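Local structure of sporozoite-specific SAG protein (Toxoplasma gondii, 2WNK) at residues L185-S193 / S206-L217; V17-C28 / G78-L89. The protein is a SAG2-related surface antigen of the sporozoite stage, with two SRS domains, and probably acts at the parasite surface. All coordinates share one frame; numbering follows the deposited sequence.

Interaction 1. Residues L185-S193 / S206-L217; sequences LVSLVPHAS and SVTDLPQQQQKL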
loop_
_atom_site.group_PDB
_atom_site.type_symbol
_atom_site.label_atom_id
_atom_site.label_comp_id
_atom_site.label_asym_id
_atom_site.label_seq_id
_atom_site.Cartn_x
_atom_site.Cartn_y
_atom_site.Cartn_z
ATOM N N LEU A 185 -23.680 7.465 8.594
ATOM C CA LEU A 185 -22.927 8.697 8.445
ATOM C C LEU A 185 -23.827 9.931 8.307
ATOM O O LEU A 185 -23.684 10.914 9.042
ATOM C CB LEU A 185 -21.924 8.583 7.283
ATOM C CG LEU A 185 -21.139 9.866 6.955
ATOM C CD1 LEU A 185 -20.330 10.400 8.179
ATOM C CD2 LEU A 185 -20.243 9.694 5.726
ATOM N N VAL A 186 -24.791 9.871 7.388
ATOM C CA VAL A 186 -25.558 11.041 7.052
ATOM C C VAL A 186 -26.607 11.358 8.083
ATOM O O VAL A 186 -27.185 12.445 8.046
ATOM C CB VAL A 186 -26.222 10.984 5.657
ATOM C CG1 VAL A 186 -25.165 10.963 4.529
ATOM C CG2 VAL A 186 -27.198 9.839 5.542
ATOM N N SER A 187 -26.859 10.437 9.017
ATOM C CA SER A 187 -27.614 10.836 10.193
ATOM C C SER A 187 -26.875 11.823 11.082
ATOM O O SER A 187 -27.509 12.556 11.853
ATOM C CB SER A 187 -28.070 9.632 11.048
ATOM O OG SER A 187 -26.959 9.164 11.800
ATOM N N LEU A 188 -25.544 11.799 11.099
ATOM C CA LEU A 188 -24.857 12.799 11.911
ATOM C C LEU A 188 -24.458 14.039 11.099
ATOM O O LEU A 188 -24.501 15.187 11.594
ATOM C CB LEU A 188 -23.608 12.164 12.474
ATOM C CG LEU A 188 -23.824 10.843 13.234
ATOM C CD1 LEU A 188 -22.475 10.419 13.768
ATOM C CD2 LEU A 188 -24.670 11.143 14.408
ATOM N N VAL A 189 -24.085 13.809 9.840
ATOM C CA VAL A 189 -23.670 14.902 8.965
ATOM C C VAL A 189 -24.282 14.674 7.620
ATOM O O VAL A 189 -23.753 13.963 6.785
ATOM C CB VAL A 189 -22.136 15.034 8.858
ATOM C CG1 VAL A 189 -21.756 16.308 8.067
ATOM C CG2 VAL A 189 -21.446 15.105 10.246
ATOM N N PRO A 190 -25.485 15.233 7.425
ATOM C CA PRO A 190 -26.251 15.133 6.176
ATOM C C PRO A 190 -25.351 15.489 5.006
ATOM O O PRO A 190 -24.564 16.438 5.106
ATOM C CB PRO A 190 -27.329 16.143 6.399
ATOM C CG PRO A 190 -27.641 15.930 7.889
ATOM C CD PRO A 190 -26.249 15.880 8.492
ATOM N N HIS A 191 -25.380 14.645 3.981
ATOM C CA HIS A 191 -24.722 14.904 2.677
ATOM C C HIS A 191 -23.226 14.595 2.694
ATOM O O HIS A 191 -22.535 14.712 1.673
ATOM C CB HIS A 191 -24.969 16.340 2.129
ATOM C CG HIS A 191 -26.341 16.898 2.371
ATOM N ND1 HIS A 191 -27.485 16.332 1.856
ATOM C CD2 HIS A 191 -26.742 17.994 3.062
ATOM C CE1 HIS A 191 -28.528 17.067 2.202
ATOM N NE2 HIS A 191 -28.101 18.075 2.947
ATOM N N ALA A 192 -22.705 14.202 3.850
ATOM C CA ALA A 192 -21.329 13.757 3.933
ATOM C C ALA A 192 -21.145 12.373 3.305
ATOM O O ALA A 192 -22.096 11.590 3.188
ATOM C CB ALA A 192 -20.844 13.734 5.348
ATOM N N SER A 193 -19.910 12.080 2.943
ATOM C CA SER A 193 -19.566 10.759 2.356
ATOM C C SER A 193 -18.162 10.338 2.684
ATOM O O SER A 193 -17.281 11.149 2.884
ATOM C CB SER A 193 -19.766 10.745 0.817
ATOM O OG SER A 193 -19.006 11.755 0.178
ATOM N N SER A 206 -15.564 13.414 3.198
ATOM C CA SER A 206 -16.008 14.678 2.538
ATOM C C SER A 206 -17.290 15.196 3.151
ATOM O O SER A 206 -18.267 14.430 3.366
ATOM C CB SER A 206 -16.257 14.407 1.040
ATOM O OG SER A 206 -14.968 14.028 0.440
ATOM N N VAL A 207 -17.350 16.504 3.309
ATOM C CA VAL A 207 -18.550 17.153 3.755
ATOM C C VAL A 207 -18.964 18.221 2.763
ATOM O O VAL A 207 -18.144 18.843 2.167
ATOM C CB VAL A 207 -18.456 17.787 5.180
ATOM C CG1 VAL A 207 -17.967 16.813 6.208
ATOM C CG2 VAL A 207 -17.738 19.062 5.159
ATOM N N THR A 208 -20.259 18.412 2.613
ATOM C CA THR A 208 -20.717 19.598 1.942
ATOM C C THR A 208 -21.129 20.709 2.903
ATOM O O THR A 208 -20.353 21.522 3.238
ATOM C CB THR A 208 -21.811 19.317 0.896
ATOM O OG1 THR A 208 -23.014 18.876 1.512
ATOM C CG2 THR A 208 -21.333 18.271 -0.028
ATOM N N ASP A 209 -22.326 20.619 3.467
ATOM C CA ASP A 209 -22.732 21.624 4.403
ATOM C C ASP A 209 -22.251 21.124 5.746
ATOM O O ASP A 209 -22.303 19.946 5.997
ATOM C CB ASP A 209 -24.244 21.752 4.477
ATOM C CG ASP A 209 -24.854 22.314 3.217
ATOM O OD1 ASP A 209 -24.303 23.151 2.577
ATOM O OD2 ASP A 209 -25.932 21.898 2.906
ATOM N N LEU A 210 -21.844 22.047 6.599
ATOM C CA LEU A 210 -21.581 21.676 7.982
ATOM C C LEU A 210 -22.887 21.387 8.703
ATOM O O LEU A 210 -23.937 21.948 8.362
ATOM C CB LEU A 210 -20.795 22.794 8.688
ATOM C CG LEU A 210 -19.358 22.999 8.173
ATOM C CD1 LEU A 210 -18.775 24.276 8.758
ATOM C CD2 LEU A 210 -18.486 21.791 8.426
ATOM N N PRO A 211 -22.838 20.519 9.738
ATOM C CA PRO A 211 -24.048 20.159 10.512
ATOM C C PRO A 211 -24.486 21.278 11.449
ATOM O O PRO A 211 -23.674 22.153 11.745
ATOM C CB PRO A 211 -23.579 18.909 11.293
ATOM C CG PRO A 211 -22.104 19.210 11.550
ATOM C CD PRO A 211 -21.624 19.863 10.233
ATOM N N GLN A 212 -25.773 21.277 11.851
ATOM C CA GLN A 212 -26.332 22.239 12.804
ATOM C C GLN A 212 -25.603 22.280 14.147
ATOM O O GLN A 212 -25.414 23.342 14.729
ATOM C CB GLN A 212 -27.764 21.886 13.083
ATOM C CG GLN A 212 -28.635 22.094 11.855
ATOM C CD GLN A 212 -30.068 22.434 12.211
ATOM O OE1 GLN A 212 -31.014 21.900 11.622
ATOM N NE2 GLN A 212 -30.243 23.326 13.189
ATOM N N GLN A 213 -25.307 21.097 14.669
ATOM C CA GLN A 213 -24.531 20.970 15.920
ATOM C C GLN A 213 -23.223 20.254 15.634
ATOM O O GLN A 213 -23.128 19.480 14.647
ATOM C CB GLN A 213 -25.322 20.208 17.015
ATOM C CG GLN A 213 -26.642 20.889 17.443
ATOM C CD GLN A 213 -27.298 20.216 18.691
ATOM O OE1 GLN A 213 -27.001 19.077 19.059
ATOM N NE2 GLN A 213 -28.185 20.934 19.327
ATOM N N GLN A 214 -22.213 20.517 16.449
ATOM C CA GLN A 214 -20.912 19.822 16.308
ATOM C C GLN A 214 -21.129 18.300 16.388
ATOM O O GLN A 214 -21.955 17.831 17.182
ATOM C CB GLN A 214 -19.895 20.251 17.381
ATOM C CG GLN A 214 -18.556 19.523 17.244
ATOM C CD GLN A 214 -17.617 19.727 18.447
ATOM O OE1 GLN A 214 -17.339 18.793 19.201
ATOM N NE2 GLN A 214 -17.128 20.929 18.611
ATOM N N GLN A 215 -20.373 17.558 15.584
ATOM C CA GLN A 215 -20.499 16.086 15.476
ATOM C C GLN A 215 -19.122 15.472 15.627
ATOM O O GLN A 215 -18.101 16.136 15.395
ATOM C CB GLN A 215 -21.141 15.660 14.117
ATOM C CG GLN A 215 -22.510 16.350 13.781
ATOM C CD GLN A 215 -23.706 15.944 14.667
ATOM O OE1 GLN A 215 -24.672 16.743 14.849
ATOM N NE2 GLN A 215 -23.719 14.720 15.124
ATOM N N LYS A 216 -19.108 14.192 15.992
ATOM C CA LYS A 216 -17.849 13.423 15.969
ATOM C C LYS A 216 -18.077 12.157 15.147
ATOM O O LYS A 216 -19.138 11.524 15.223
ATOM C CB LYS A 216 -17.431 13.071 17.376
ATOM C CG LYS A 216 -16.871 14.260 18.122
ATOM C CD LYS A 216 -16.262 13.765 19.408
ATOM C CE LYS A 216 -15.824 14.897 20.268
ATOM N NZ LYS A 216 -15.520 14.367 21.665
ATOM N N LEU A 217 -17.126 11.842 14.280
ATOM C CA LEU A 217 -17.247 10.691 13.404
ATOM C C LEU A 217 -16.051 9.861 13.713
ATOM O O LEU A 217 -14.938 10.343 13.622
ATOM C CB LEU A 217 -17.114 11.093 11.942
ATOM C CG LEU A 217 -18.268 11.695 11.135
ATOM C CD1 LEU A 217 -19.631 11.907 11.775
ATOM C CD2 LEU A 217 -17.929 12.720 10.094
HETATM O O HOH W 1 -22.010 17.387 4.623
HETATM O O HOH W 2 -24.448 18.453 7.104
HETATM O O HOH W 3 -20.029 14.198 0.402
#
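V189 faces the chain 206-217 with both methyl branches, each meeting a different group. Its CG1 is anti to the backbone N (chi1 -173°) and lies 4.2 Å from P211 CD, with the CG1 of V207 close by. That torsion leaves CG2 beside the backbone N, where it packs 3.9 Å from Q215 CG as the two side chains run past each other in opposite directions. L217 extends this apolar patch. Its CD1 is 3.8 Å from L188 CD1, the two side chains again running in opposite directions, whereas L185 crosses L217 at about a right angle and sets its CD1 3.8 Å from L217 CG.

At the type II turn V189-A192 polar groups and waters join the contact. H191 CB approaches T208 OG1 at 3.3 Å, and H191 CD2 comes to 4.0 Å from D209 OD2, the ring and carboxylate planes 85° apart; the imidazole NE2 stays too far from OD2 for a bond. Two waters each donate to both P190 O and D209 O, and one of them also accepts from T208 N. S193 and S206 close the contact as an antiparallel hydrogen-bonded pair, each N to the other's O at 2.9 Å.

The turn and the short helix 185-188 thus pack against the connection between strands 202-207 and 215-222, which belong to different sheets, consistent with the edge of the two-sheet β-sandwich of SRS domains.

Interaction 2. Residues V17-C28 / G78-L89; sequences VEKAGHVVRFNC and GGNDFTLTVDAL
F82 places its CB over one face of the F26 ring, 3.7 Å from the ring centroid and 19° off the normal, a CH-pi contact. The rings themselves are tilted 23° and offset, with centroids 5.3 Å from each other and little overlap. F26 reaches this place because its CG sits between the backbone N and the carbonyl carbon (chi1 65°). C28 SG comes obliquely to the F82 ring, 3.8 Å from CE1, and is tied to C100 by a disulfide. Near the turn K19-H22, V17 CG1 meets L89 CD2 at 3.9 Å and also reaches V86, whose side chain shares the face of V24, F26 and L84.

On the other face, that of V23, R25, N27, T83 and D81, polar groups predominate. N27 ND2 donates to G78 O at 2.9 Å, close to its own amide plane, and to D81 OD1 at 2.8 Å. With S5 OG bonded to N27 OD1, both ends of this buried amide are held, which should fix its rotation. R25 runs alongside T83 in the same direction: T83 CG2 sits over one face of the guanidinium, nearest NH1, while a water lies in its plane at the edge, 3.1 Å from NH1.

Backbone bonds, such as those joining V24 with L84 and F26 with F82, hold the antiparallel strands 22-28 and 80-86. Strand 80-86 lies between 22-28 and 66-72, and the apolar face of V24, F26 and L84 packs on strands 12-17 and 121-127, with F26 also meeting F98.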
loop_
_atom_site.group_PDB
_atom_site.type_symbol
_atom_site.label_atom_id
_atom_site.label_comp_id
_atom_site.label_asym_id
_atom_site.label_seq_id
_atom_site.Cartn_x
_atom_site.Cartn_y
_atom_site.Cartn_z
ATOM N N VAL A 17 2.871 -2.454 -5.787
ATOM C CA VAL A 17 2.968 -2.262 -4.348
ATOM C C VAL A 17 2.130 -1.035 -3.994
ATOM O O VAL A 17 2.410 0.070 -4.443
ATOM C CB VAL A 17 4.428 -2.076 -3.873
ATOM C CG1 VAL A 17 4.466 -1.754 -2.370
ATOM C CG2 VAL A 17 5.266 -3.360 -4.154
ATOM N N GLU A 18 1.115 -1.238 -3.164
ATOM C CA GLU A 18 0.118 -0.200 -2.891
ATOM C C GLU A 18 0.269 0.451 -1.511
ATOM O O GLU A 18 -0.210 1.570 -1.275
ATOM C CB GLU A 18 -1.273 -0.818 -3.002
ATOM C CG GLU A 18 -1.457 -1.671 -4.245
ATOM C CD GLU A 18 -2.318 -0.993 -5.285
ATOM O OE1 GLU A 18 -2.960 -1.724 -6.083
ATOM O OE2 GLU A 18 -2.372 0.260 -5.284
ATOM N N LYS A 19 0.936 -0.248 -0.602
ATOM C CA LYS A 19 0.966 0.161 0.799
ATOM C C LYS A 19 2.340 -0.011 1.402
ATOM O O LYS A 19 3.039 -0.969 1.066
ATOM C CB LYS A 19 0.048 -0.740 1.582
ATOM C CG LYS A 19 -1.280 -0.241 1.792
ATOM C CD LYS A 19 -1.717 -0.919 3.038
ATOM C CE LYS A 19 -3.121 -0.637 3.351
ATOM N NZ LYS A 19 -3.426 -1.190 4.687
ATOM N N ALA A 20 2.716 0.900 2.292
ATOM C CA ALA A 20 3.970 0.760 3.016
ATOM C C ALA A 20 3.926 -0.536 3.815
ATOM O O ALA A 20 2.935 -0.807 4.506
ATOM C CB ALA A 20 4.192 1.952 3.939
ATOM N N GLY A 21 4.999 -1.323 3.726
ATOM C CA GLY A 21 5.083 -2.593 4.436
ATOM C C GLY A 21 4.530 -3.793 3.683
ATOM O O GLY A 21 4.483 -4.894 4.243
ATOM N N HIS A 22 4.080 -3.605 2.445
ATOM C CA HIS A 22 3.571 -4.714 1.646
ATOM C C HIS A 22 4.737 -5.450 0.985
ATOM O O HIS A 22 5.826 -4.892 0.837
ATOM C CB HIS A 22 2.541 -4.245 0.612
ATOM C CG HIS A 22 1.141 -4.187 1.153
ATOM N ND1 HIS A 22 0.022 -4.094 0.347
ATOM C CD2 HIS A 22 0.681 -4.255 2.428
ATOM C CE1 HIS A 22 -1.062 -4.077 1.104
ATOM N NE2 HIS A 22 -0.691 -4.175 2.368
ATOM N N VAL A 23 4.507 -6.708 0.629
ATOM C CA VAL A 23 5.555 -7.528 0.050
ATOM C C VAL A 23 5.117 -8.098 -1.294
ATOM O O VAL A 23 3.925 -8.400 -1.518
ATOM C CB VAL A 23 6.030 -8.677 1.010
ATOM C CG1 VAL A 23 5.847 -8.290 2.482
ATOM C CG2 VAL A 23 5.370 -9.992 0.685
ATOM N N VAL A 24 6.083 -8.196 -2.205
ATOM C CA VAL A 24 5.898 -8.854 -3.463
ATOM C C VAL A 24 6.710 -10.126 -3.461
ATOM O O VAL A 24 7.881 -10.116 -3.145
ATOM C CB VAL A 24 6.353 -7.957 -4.651
ATOM C CG1 VAL A 24 6.167 -8.698 -5.960
ATOM C CG2 VAL A 24 5.559 -6.660 -4.631
ATOM N N ARG A 25 6.066 -11.222 -3.811
ATOM C CA ARG A 25 6.760 -12.505 -3.929
ATOM C C ARG A 25 6.688 -12.933 -5.371
ATOM O O ARG A 25 5.615 -12.911 -5.987
ATOM C CB ARG A 25 6.131 -13.568 -3.014
ATOM C CG ARG A 25 6.330 -13.302 -1.554
ATOM C CD ARG A 25 5.606 -14.354 -0.679
ATOM N NE ARG A 25 5.549 -13.904 0.714
ATOM C CZ ARG A 25 6.596 -13.914 1.525
ATOM N NH1 ARG A 25 7.771 -14.363 1.079
ATOM N NH2 ARG A 25 6.476 -13.464 2.765
ATOM N N PHE A 26 7.835 -13.272 -5.936
ATOM C CA PHE A 26 7.849 -13.826 -7.271
ATOM C C PHE A 26 8.906 -14.906 -7.397
ATOM O O PHE A 26 9.776 -15.039 -6.550
ATOM C CB PHE A 26 8.061 -12.732 -8.324
ATOM C CG PHE A 26 9.398 -12.049 -8.244
ATOM C CD1 PHE A 26 10.469 -12.511 -8.998
ATOM C CD2 PHE A 26 9.556 -10.894 -7.486
ATOM C CE1 PHE A 26 11.705 -11.862 -8.978
ATOM C CE2 PHE A 26 10.804 -10.235 -7.446
ATOM C CZ PHE A 26 11.882 -10.733 -8.205
ATOM N N ASN A 27 8.800 -15.683 -8.464
ATOM C CA ASN A 27 9.667 -16.815 -8.659
ATOM C C ASN A 27 10.311 -16.778 -10.050
ATOM O O ASN A 27 9.647 -16.481 -11.048
ATOM C CB ASN A 27 8.866 -18.104 -8.460
ATOM C CG ASN A 27 9.570 -19.323 -9.001
ATOM O OD1 ASN A 27 9.305 -19.760 -10.131
ATOM N ND2 ASN A 27 10.474 -19.884 -8.202
ATOM N N CYS A 28 11.601 -17.068 -10.070
ATOM C CA CYS A 28 12.318 -17.399 -11.323
ATOM C C CYS A 28 12.384 -18.926 -11.398
ATOM O O CYS A 28 13.069 -19.547 -10.581
ATOM C CB CYS A 28 13.737 -16.821 -11.315
ATOM S SG CYS A 28 13.806 -14.954 -11.477
ATOM N N GLY A 78 10.275 -24.878 -8.855
ATOM C CA GLY A 78 11.699 -24.927 -8.821
ATOM C C GLY A 78 12.235 -23.524 -8.796
ATOM O O GLY A 78 11.499 -22.584 -8.641
ATOM N N GLY A 79 13.540 -23.438 -8.933
ATOM C CA GLY A 79 14.226 -22.190 -9.189
ATOM C C GLY A 79 14.575 -21.394 -7.973
ATOM O O GLY A 79 15.105 -21.883 -7.014
ATOM N N ASN A 80 14.316 -20.097 -8.060
ATOM C CA ASN A 80 14.599 -19.221 -6.923
ATOM C C ASN A 80 13.414 -18.331 -6.588
ATOM O O ASN A 80 12.786 -17.787 -7.472
ATOM C CB ASN A 80 15.815 -18.330 -7.209
ATOM C CG ASN A 80 17.122 -19.080 -7.076
ATOM O OD1 ASN A 80 17.460 -19.577 -5.996
ATOM N ND2 ASN A 80 17.853 -19.211 -8.184
ATOM N N ASP A 81 13.134 -18.191 -5.293
ATOM C CA ASP A 81 12.020 -17.376 -4.816
ATOM C C ASP A 81 12.533 -16.065 -4.242
ATOM O O ASP A 81 13.483 -16.047 -3.453
ATOM C CB ASP A 81 11.281 -18.143 -3.707
ATOM C CG ASP A 81 10.433 -19.309 -4.236
ATOM O OD1 ASP A 81 10.108 -19.380 -5.434
ATOM O OD2 ASP A 81 10.038 -20.166 -3.420
ATOM N N PHE A 82 11.904 -14.963 -4.656
ATOM C CA PHE A 82 12.324 -13.635 -4.258
ATOM C C PHE A 82 11.225 -12.917 -3.500
ATOM O O PHE A 82 10.047 -13.067 -3.839
ATOM C CB PHE A 82 12.708 -12.817 -5.496
ATOM C CG PHE A 82 13.871 -13.393 -6.206
ATOM C CD1 PHE A 82 13.691 -14.329 -7.228
ATOM C CD2 PHE A 82 15.147 -13.125 -5.754
ATOM C CE1 PHE A 82 14.793 -14.928 -7.821
ATOM C CE2 PHE A 82 16.240 -13.720 -6.353
ATOM C CZ PHE A 82 16.064 -14.621 -7.384
ATOM N N THR A 83 11.634 -12.082 -2.546
ATOM C CA THR A 83 10.691 -11.299 -1.724
ATOM C C THR A 83 11.149 -9.855 -1.699
ATOM O O THR A 83 12.222 -9.557 -1.196
ATOM C CB THR A 83 10.632 -11.864 -0.271
ATOM O OG1 THR A 83 10.304 -13.245 -0.343
ATOM C CG2 THR A 83 9.556 -11.168 0.547
ATOM N N LEU A 84 10.335 -8.951 -2.244
ATOM C CA LEU A 84 10.668 -7.550 -2.224
ATOM C C LEU A 84 9.757 -6.932 -1.186
ATOM O O LEU A 84 8.526 -7.003 -1.311
ATOM C CB LEU A 84 10.404 -6.882 -3.581
ATOM C CG LEU A 84 10.670 -5.368 -3.502
ATOM C CD1 LEU A 84 12.191 -5.118 -3.559
ATOM C CD2 LEU A 84 9.901 -4.568 -4.615
ATOM N N THR A 85 10.368 -6.351 -0.154
ATOM C CA THR A 85 9.633 -5.649 0.874
ATOM C C THR A 85 9.830 -4.164 0.713
ATOM O O THR A 85 10.958 -3.705 0.563
ATOM C CB THR A 85 10.157 -6.038 2.251
ATOM O OG1 THR A 85 9.906 -7.427 2.454
ATOM C CG2 THR A 85 9.428 -5.246 3.349
ATOM N N VAL A 86 8.732 -3.407 0.705
ATOM C CA VAL A 86 8.805 -1.954 0.596
ATOM C C VAL A 86 8.292 -1.322 1.892
ATOM O O VAL A 86 7.079 -1.193 2.093
ATOM C CB VAL A 86 8.005 -1.432 -0.601
ATOM C CG1 VAL A 86 8.185 0.068 -0.722
ATOM C CG2 VAL A 86 8.469 -2.129 -1.890
ATOM N N ASP A 87 9.239 -0.925 2.740
ATOM C CA ASP A 87 8.992 -0.474 4.112
ATOM C C ASP A 87 8.331 0.913 4.124
ATOM O O ASP A 87 7.457 1.190 4.947
ATOM C CB ASP A 87 10.320 -0.446 4.915
ATOM C CG ASP A 87 10.926 -1.852 5.136
ATOM O OD1 ASP A 87 10.200 -2.749 5.588
ATOM O OD2 ASP A 87 12.131 -2.068 4.844
ATOM N N ALA A 88 8.761 1.791 3.221
ATOM C CA ALA A 88 8.139 3.107 3.080
ATOM C C ALA A 88 7.944 3.375 1.602
ATOM O O ALA A 88 8.821 3.035 0.798
ATOM C CB ALA A 88 9.011 4.201 3.718
ATOM N N LEU A 89 6.786 3.918 1.220
ATOM C CA LEU A 89 6.524 4.205 -0.201
ATOM C C LEU A 89 7.268 5.459 -0.645
ATOM O O LEU A 89 7.461 6.384 0.137
ATOM C CB LEU A 89 5.022 4.331 -0.508
ATOM C CG LEU A 89 4.130 3.110 -0.246
ATOM C CD1 LEU A 89 2.682 3.395 -0.564
ATOM C CD2 LEU A 89 4.616 1.981 -1.117
HETATM O O HOH W 4 8.847 -15.344 -1.659
#

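Interactions 1 and 2 lie in different SRS domains, on opposite sides of the chain's centre, with nearest atoms about 18 Å apart; they share no strand and do not touch. Interaction 2 is the more central, its middle about 12 Å from the chain centre against about 29 Å for interaction 1. It buries more surface, 897 against 621 Å², and draws on regular strand pairing with an aromatic inner face, a disulfide and a tightly bonded asparagine. Interaction 1 has a single β-pair, supplemented by aliphatic contacts and bridging waters. Both are partly buried, but interaction 2 is mainly strand pairing within one sheet, interaction 1 mainly turn and helix packing on a connection between two sheets.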